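Local atomic coordinates of endonuclease V isoform X2 (Ciona intestinalis, PDB entry 6OZI), a protein that probably cleaves inosine-containing nucleic acid, above all RNA, in a metal-dependent reaction, as a eukaryotic member of the RNase H-like endonuclease V family. Residues M57-Y62 with K66-N71; V112-G117 with E227-A232. The protein carries 1 engineered substitution. All coordinates share one frame; numbering follows the deposited sequence.

Both contacts are built on the same mixed central sheet, and their centres lie about 10 Å apart. Contact 1 comes first along the chain: it pairs the neighbouring strands 52-61 and 67-76, the second being an outermost strand of the sheet within this chain. Contact 2 follows and spans a much longer stretch of sequence, setting helix 227-243 against strand 112-116 in the sheet interior. The two meet directly where Val58 CG2 packs on Pro228 O and Leu60 CD2 on Glu227 CB, while Met57 CE reaches Phe113 CE2. The C-terminal helix thus lies across several strands, from the hairpin to the strand whose end, at Asp116, approaches the bound nucleic acid.

Contact 1: M57-Y62 with K66-N71. With K (potassium ion), chain E.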
# COMPACT_ATOMS: atom_id res chain seq x y z
N MET A 57 -0.37 16.27 13.31
CA MET A 57 -1.66 16.76 13.77
C MET A 57 -2.30 17.51 12.62
O MET A 57 -1.63 18.28 11.92
CB MET A 57 -1.50 17.66 15.01
CG MET A 57 -2.80 18.30 15.49
SD MET A 57 -2.72 18.97 17.17
CE MET A 57 -2.66 17.47 18.17
N VAL A 58 -3.60 17.26 12.41
CA VAL A 58 -4.36 17.88 11.34
C VAL A 58 -5.60 18.51 11.94
O VAL A 58 -6.07 18.11 13.02
CB VAL A 58 -4.76 16.88 10.24
CG1 VAL A 58 -3.53 16.36 9.50
CG2 VAL A 58 -5.55 15.73 10.84
N VAL A 59 -6.14 19.51 11.25
CA VAL A 59 -7.44 20.07 11.57
C VAL A 59 -8.24 20.16 10.27
O VAL A 59 -7.77 20.76 9.29
CB VAL A 59 -7.36 21.46 12.24
CG1 VAL A 59 -8.76 21.94 12.61
CG2 VAL A 59 -6.48 21.41 13.48
N LEU A 60 -9.44 19.59 10.28
CA LEU A 60 -10.37 19.61 9.17
C LEU A 60 -11.63 20.36 9.59
O LEU A 60 -12.07 20.28 10.74
CB LEU A 60 -10.77 18.20 8.71
CG LEU A 60 -9.77 17.38 7.90
CD1 LEU A 60 -8.54 16.99 8.72
CD2 LEU A 60 -10.44 16.14 7.34
N SER A 61 -12.22 21.10 8.64
CA SER A 61 -13.47 21.78 8.94
C SER A 61 -14.59 20.76 9.10
O SER A 61 -14.54 19.65 8.58
CB SER A 61 -13.82 22.77 7.83
OG SER A 61 -13.90 22.13 6.57
N TYR A 62 -15.61 21.16 9.86
CA TYR A 62 -16.79 20.33 10.07
C TYR A 62 -18.02 21.14 9.70
O TYR A 62 -18.17 22.27 10.16
CB TYR A 62 -16.88 19.86 11.53
CG TYR A 62 -17.92 18.78 11.74
CD1 TYR A 62 -19.27 19.08 11.84
CD2 TYR A 62 -17.54 17.44 11.84
CE1 TYR A 62 -20.22 18.08 12.02
CE2 TYR A 62 -18.48 16.44 12.02
CZ TYR A 62 -19.82 16.77 12.12
OH TYR A 62 -20.74 15.77 12.31
N LYS A 66 -12.77 19.46 5.08
CA LYS A 66 -11.68 20.07 4.33
C LYS A 66 -10.51 20.35 5.26
O LYS A 66 -10.68 21.01 6.29
CB LYS A 66 -12.14 21.35 3.64
CG LYS A 66 -13.17 21.17 2.53
CD LYS A 66 -12.52 20.69 1.24
CE LYS A 66 -12.55 19.18 1.05
NZ LYS A 66 -11.79 18.81 -0.20
N GLN A 67 -9.33 19.87 4.88
CA GLN A 67 -8.15 20.06 5.70
C GLN A 67 -7.78 21.54 5.72
O GLN A 67 -7.61 22.16 4.66
CB GLN A 67 -6.99 19.23 5.16
CG GLN A 67 -5.77 19.20 6.06
CD GLN A 67 -4.63 18.41 5.45
OE1 GLN A 67 -4.73 17.20 5.26
NE2 GLN A 67 -3.53 19.10 5.13
N VAL A 68 -7.69 22.12 6.91
CA VAL A 68 -7.27 23.51 7.07
C VAL A 68 -5.98 23.64 7.85
O VAL A 68 -5.40 24.74 7.86
CB VAL A 68 -8.38 24.36 7.74
CG1 VAL A 68 -9.59 24.48 6.83
CG2 VAL A 68 -8.78 23.77 9.08
N TYR A 69 -5.50 22.58 8.50
CA TYR A 69 -4.23 22.64 9.21
C TYR A 69 -3.54 21.29 9.14
O TYR A 69 -4.19 20.25 9.24
CB TYR A 69 -4.43 23.05 10.67
CG TYR A 69 -3.16 23.06 11.53
CD1 TYR A 69 -2.74 21.91 12.20
CD2 TYR A 69 -2.42 24.22 11.69
CE1 TYR A 69 -1.60 21.92 12.99
CE2 TYR A 69 -1.28 24.24 12.47
CZ TYR A 69 -0.88 23.08 13.12
OH TYR A 69 0.25 23.11 13.91
N MET A 70 -2.22 21.31 8.98
CA MET A 70 -1.43 20.09 9.04
C MET A 70 -0.03 20.44 9.53
O MET A 70 0.52 21.48 9.17
CB MET A 70 -1.35 19.39 7.68
CG MET A 70 -0.65 18.03 7.70
SD MET A 70 1.15 18.14 7.50
CE MET A 70 1.27 18.24 5.71
N ASN A 71 0.52 19.57 10.38
CA ASN A 71 1.92 19.70 10.77
C ASN A 71 2.46 18.32 11.12
O ASN A 71 1.75 17.50 11.71
CB ASN A 71 2.10 20.66 11.96
CG ASN A 71 3.56 20.85 12.34
OD1 ASN A 71 4.29 21.60 11.70
ND2 ASN A 71 3.98 20.15 13.39
K K E . 6.89 20.86 10.83
O HOH W 1 7.13 20.46 13.91
O HOH W 2 7.85 19.24 8.88
O HOH W 3 4.88 20.28 8.43
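Val59 and Tyr69 meet at their CB atoms, 3.7 Å apart, with the two side chains crossing at a slant. Val59 CG2 also reaches CB and CD1 of Tyr69, approaching the ring obliquely. The tyrosine CG lies anti to the backbone N (chi1 176°), which carries the ring back alongside Met57, whose carbonyl O lies obliquely to it, 3.8 Å from CE1. On the other face, Val58 CG1 rests against Met70 CG at 3.8 Å. The strands form an antiparallel beta hairpin with a classic beta bulge: Val68 and Tyr69 both face Val59, and their amide nitrogens grip Val59 O at 2.7 and 3.0 Å respectively, both in the carbonyl plane. Val68 CG2 packs beside this oxygen and lies 4.0 Å from Val59 CG1. Toward the turn, Lys66 O accepts from Ser61 N, and Ser61 OG in turn accepts a longer bond from Lys66 N at 3.3 Å. Helix 86-104 covers the Met57 and Tyr69 face, whereas Trp235 of helix 227-243 packs on Val58 and Met70 and donates to Gln67 OE1. At the far end Asn71 OD1 binds potassium at 2.8 Å, with Thr72 O as a further ligand, while Asn71 ND2 bonds Glu97.

Contact 2: V112-G117 with E227-A232; sequences VFLLDG and EPIKMA. With nucleotides of chain C; nucleotides of chain D.
Leu114 turns its CG anti to the carbonyl carbon (chi1 -52°) and runs on extended, which sends CD1 onto the Pro228 ring, while the same kind of first torsion in Ile229 (chi1 -66°) brings CG1 against Leu114 CB. In this RNase H-like fold the pair forms a buried helix-on-sheet contact, the axes of strand 112-116 and helix 227-232 crossing at -59°. Leu114 CD1 lies 3.9 Å from Pro228 CG, the two side chains meeting at a slant, and Leu114 CB sits 3.8 Å from Ile229 CG1. Val38 on the adjoining strand packs against both Leu114 and Pro228, and Val143 against Ile229. Further along, Asp116 and Ile229 run past one another in opposing senses; the 3.0 Å approach of Asp116 OD1 to Ile229 CG2 is unusually short and its exact value doubtful. A water lies between Asp116 OD2 and Ile229 O. The carboxylate also faces the link between two nucleotides of chain C: Asp116 CB is 3.5 Å from O3' of A6, and CG is equally far from OP1 of DT7, a position consistent with the active site. On the helix's outer side, Lys230 NZ donates to OP2 of DC11 of chain D at 3.0 Å and salt-bridges Glu227 OE2 on its syn lone pair.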
# COMPACT_ATOMS: atom_id res chain seq x y z
N VAL A 112 -13.02 18.94 19.05
CA VAL A 112 -12.87 17.52 19.36
C VAL A 112 -11.79 16.93 18.46
O VAL A 112 -11.65 17.32 17.30
CB VAL A 112 -14.21 16.77 19.20
CG1 VAL A 112 -14.74 16.90 17.77
CG2 VAL A 112 -14.05 15.30 19.57
N PHE A 113 -11.01 16.00 19.02
CA PHE A 113 -10.04 15.20 18.28
C PHE A 113 -10.51 13.76 18.12
O PHE A 113 -11.01 13.15 19.07
CB PHE A 113 -8.68 15.19 18.98
CG PHE A 113 -7.87 16.43 18.77
CD1 PHE A 113 -8.05 17.52 19.59
CD2 PHE A 113 -6.91 16.49 17.78
CE1 PHE A 113 -7.29 18.67 19.42
CE2 PHE A 113 -6.14 17.64 17.60
CZ PHE A 113 -6.34 18.73 18.42
N LEU A 114 -10.31 13.20 16.93
CA LEU A 114 -10.38 11.76 16.73
C LEU A 114 -8.98 11.17 16.90
O LEU A 114 -8.03 11.63 16.27
CB LEU A 114 -10.91 11.40 15.34
CG LEU A 114 -12.23 12.04 14.91
CD1 LEU A 114 -12.68 11.50 13.56
CD2 LEU A 114 -13.31 11.83 15.97
N LEU A 115 -8.86 10.19 17.78
CA LEU A 115 -7.59 9.55 18.07
C LEU A 115 -7.68 8.06 17.75
O LEU A 115 -8.72 7.43 17.97
CB LEU A 115 -7.20 9.76 19.54
CG LEU A 115 -6.96 11.22 19.91
CD1 LEU A 115 -6.70 11.37 21.40
CD2 LEU A 115 -5.80 11.79 19.09
N ASP A 116 -6.59 7.51 17.21
CA ASP A 116 -6.56 6.11 16.83
C ASP A 116 -6.56 5.23 18.07
O ASP A 116 -5.76 5.43 18.99
CB ASP A 116 -5.32 5.79 15.99
CG ASP A 116 -5.30 6.54 14.68
OD1 ASP A 116 -5.99 6.08 13.75
OD2 ASP A 116 -4.58 7.56 14.58
N GLY A 117 -7.46 4.26 18.11
CA GLY A 117 -7.54 3.37 19.24
C GLY A 117 -8.75 3.68 20.10
O GLY A 117 -9.70 4.36 19.69
N GLU A 227 -12.12 10.93 7.97
CA GLU A 227 -11.17 11.83 7.30
C GLU A 227 -10.04 12.35 8.19
O GLU A 227 -8.89 12.33 7.73
CB GLU A 227 -11.95 12.99 6.66
CG GLU A 227 -12.84 12.57 5.50
CD GLU A 227 -12.04 11.94 4.36
OE1 GLU A 227 -11.29 12.67 3.67
OE2 GLU A 227 -12.16 10.72 4.15
N PRO A 228 -10.27 12.84 9.41
CA PRO A 228 -9.13 13.36 10.20
C PRO A 228 -8.10 12.29 10.52
O PRO A 228 -6.88 12.54 10.45
CB PRO A 228 -9.79 13.91 11.47
CG PRO A 228 -11.24 14.10 11.10
CD PRO A 228 -11.55 13.01 10.14
N ILE A 229 -8.56 11.09 10.85
CA ILE A 229 -7.65 9.97 11.07
C ILE A 229 -6.89 9.64 9.80
O ILE A 229 -5.66 9.49 9.80
CB ILE A 229 -8.43 8.75 11.59
CG1 ILE A 229 -9.00 9.06 12.97
CG2 ILE A 229 -7.57 7.51 11.57
CD1 ILE A 229 -9.98 8.05 13.44
N LYS A 230 -7.62 9.56 8.68
CA LYS A 230 -7.01 9.26 7.40
C LYS A 230 -5.89 10.24 7.10
O LYS A 230 -4.79 9.85 6.69
CB LYS A 230 -8.08 9.30 6.30
CG LYS A 230 -7.53 9.16 4.89
CD LYS A 230 -8.60 9.36 3.82
CE LYS A 230 -9.69 8.31 3.93
NZ LYS A 230 -10.71 8.45 2.84
N MET A 231 -6.13 11.53 7.33
CA MET A 231 -5.15 12.53 6.95
C MET A 231 -3.94 12.51 7.88
O MET A 231 -2.79 12.52 7.41
CB MET A 231 -5.81 13.91 6.90
CG MET A 231 -6.91 13.94 5.86
SD MET A 231 -6.23 13.49 4.26
CE MET A 231 -7.68 13.52 3.21
N ALA A 232 -4.16 12.45 9.20
CA ALA A 232 -3.03 12.40 10.13
C ALA A 232 -2.14 11.19 9.85
O ALA A 232 -0.90 11.30 9.83
CB ALA A 232 -3.52 12.39 11.58
P A C 6 -6.02 -0.03 15.81
OP1 A C 6 -6.88 0.98 15.15
OP2 A C 6 -5.69 -1.30 15.12
O5' A C 6 -4.67 0.71 16.19
C5' A C 6 -4.68 2.02 16.75
C4' A C 6 -3.28 2.54 16.92
O4' A C 6 -2.56 1.67 17.82
C3' A C 6 -2.45 2.55 15.65
O3' A C 6 -2.66 3.72 14.88
C2' A C 6 -1.02 2.40 16.16
O2' A C 6 -0.52 3.64 16.61
C1' A C 6 -1.23 1.51 17.37
N9 A C 6 -1.00 0.07 17.12
C8 A C 6 -1.93 -0.93 17.19
N7 A C 6 -1.44 -2.13 16.98
C5 A C 6 -0.09 -1.89 16.77
C6 A C 6 1.00 -2.75 16.51
N6 A C 6 0.88 -4.08 16.39
N1 A C 6 2.22 -2.19 16.36
C2 A C 6 2.34 -0.86 16.48
N3 A C 6 1.40 0.04 16.73
C4 A C 6 0.20 -0.54 16.87
P DC D 11 -9.67 7.40 -0.48
OP1 DC D 11 -10.48 8.52 -1.01
OP2 DC D 11 -8.81 7.57 0.72
O5' DC D 11 -10.67 6.23 -0.18
C5' DC D 11 -10.17 4.97 0.19
C4' DC D 11 -10.90 3.88 -0.55
O4' DC D 11 -10.09 3.45 -1.66
C3' DC D 11 -11.16 2.65 0.27
O3' DC D 11 -12.40 2.79 0.90
C2' DC D 11 -11.18 1.53 -0.76
C1' DC D 11 -10.27 2.07 -1.87
N1 DC D 11 -8.92 1.43 -1.93
C2 DC D 11 -8.79 0.18 -2.53
O2 DC D 11 -9.80 -0.39 -2.96
N3 DC D 11 -7.56 -0.38 -2.62
C4 DC D 11 -6.49 0.27 -2.16
N4 DC D 11 -5.30 -0.32 -2.27
C5 DC D 11 -6.61 1.55 -1.54
C6 DC D 11 -7.83 2.09 -1.46
P DT C 7 -2.54 3.65 13.29
OP1 DT C 7 -2.79 5.01 12.77
OP2 DT C 7 -3.38 2.53 12.82
O5' DT C 7 -1.01 3.25 13.05
C5' DT C 7 0.05 4.16 13.33
C4' DT C 7 1.39 3.52 13.02
O4' DT C 7 1.43 2.20 13.63
C3' DT C 7 1.66 3.31 11.53
O3' DT C 7 3.02 3.50 11.24
C2' DT C 7 1.25 1.87 11.31
C1' DT C 7 1.68 1.23 12.63
N1 DT C 7 0.92 -0.02 12.92
C2 DT C 7 1.61 -1.21 12.98
O2 DT C 7 2.82 -1.28 12.85
N3 DT C 7 0.83 -2.31 13.21
C4 DT C 7 -0.55 -2.34 13.37
O4 DT C 7 -1.16 -3.39 13.57
C5 DT C 7 -1.21 -1.06 13.28
C7 DT C 7 -2.71 -0.98 13.44
C6 DT C 7 -0.46 0.03 13.06
O HOH W 4 -4.90 9.18 12.72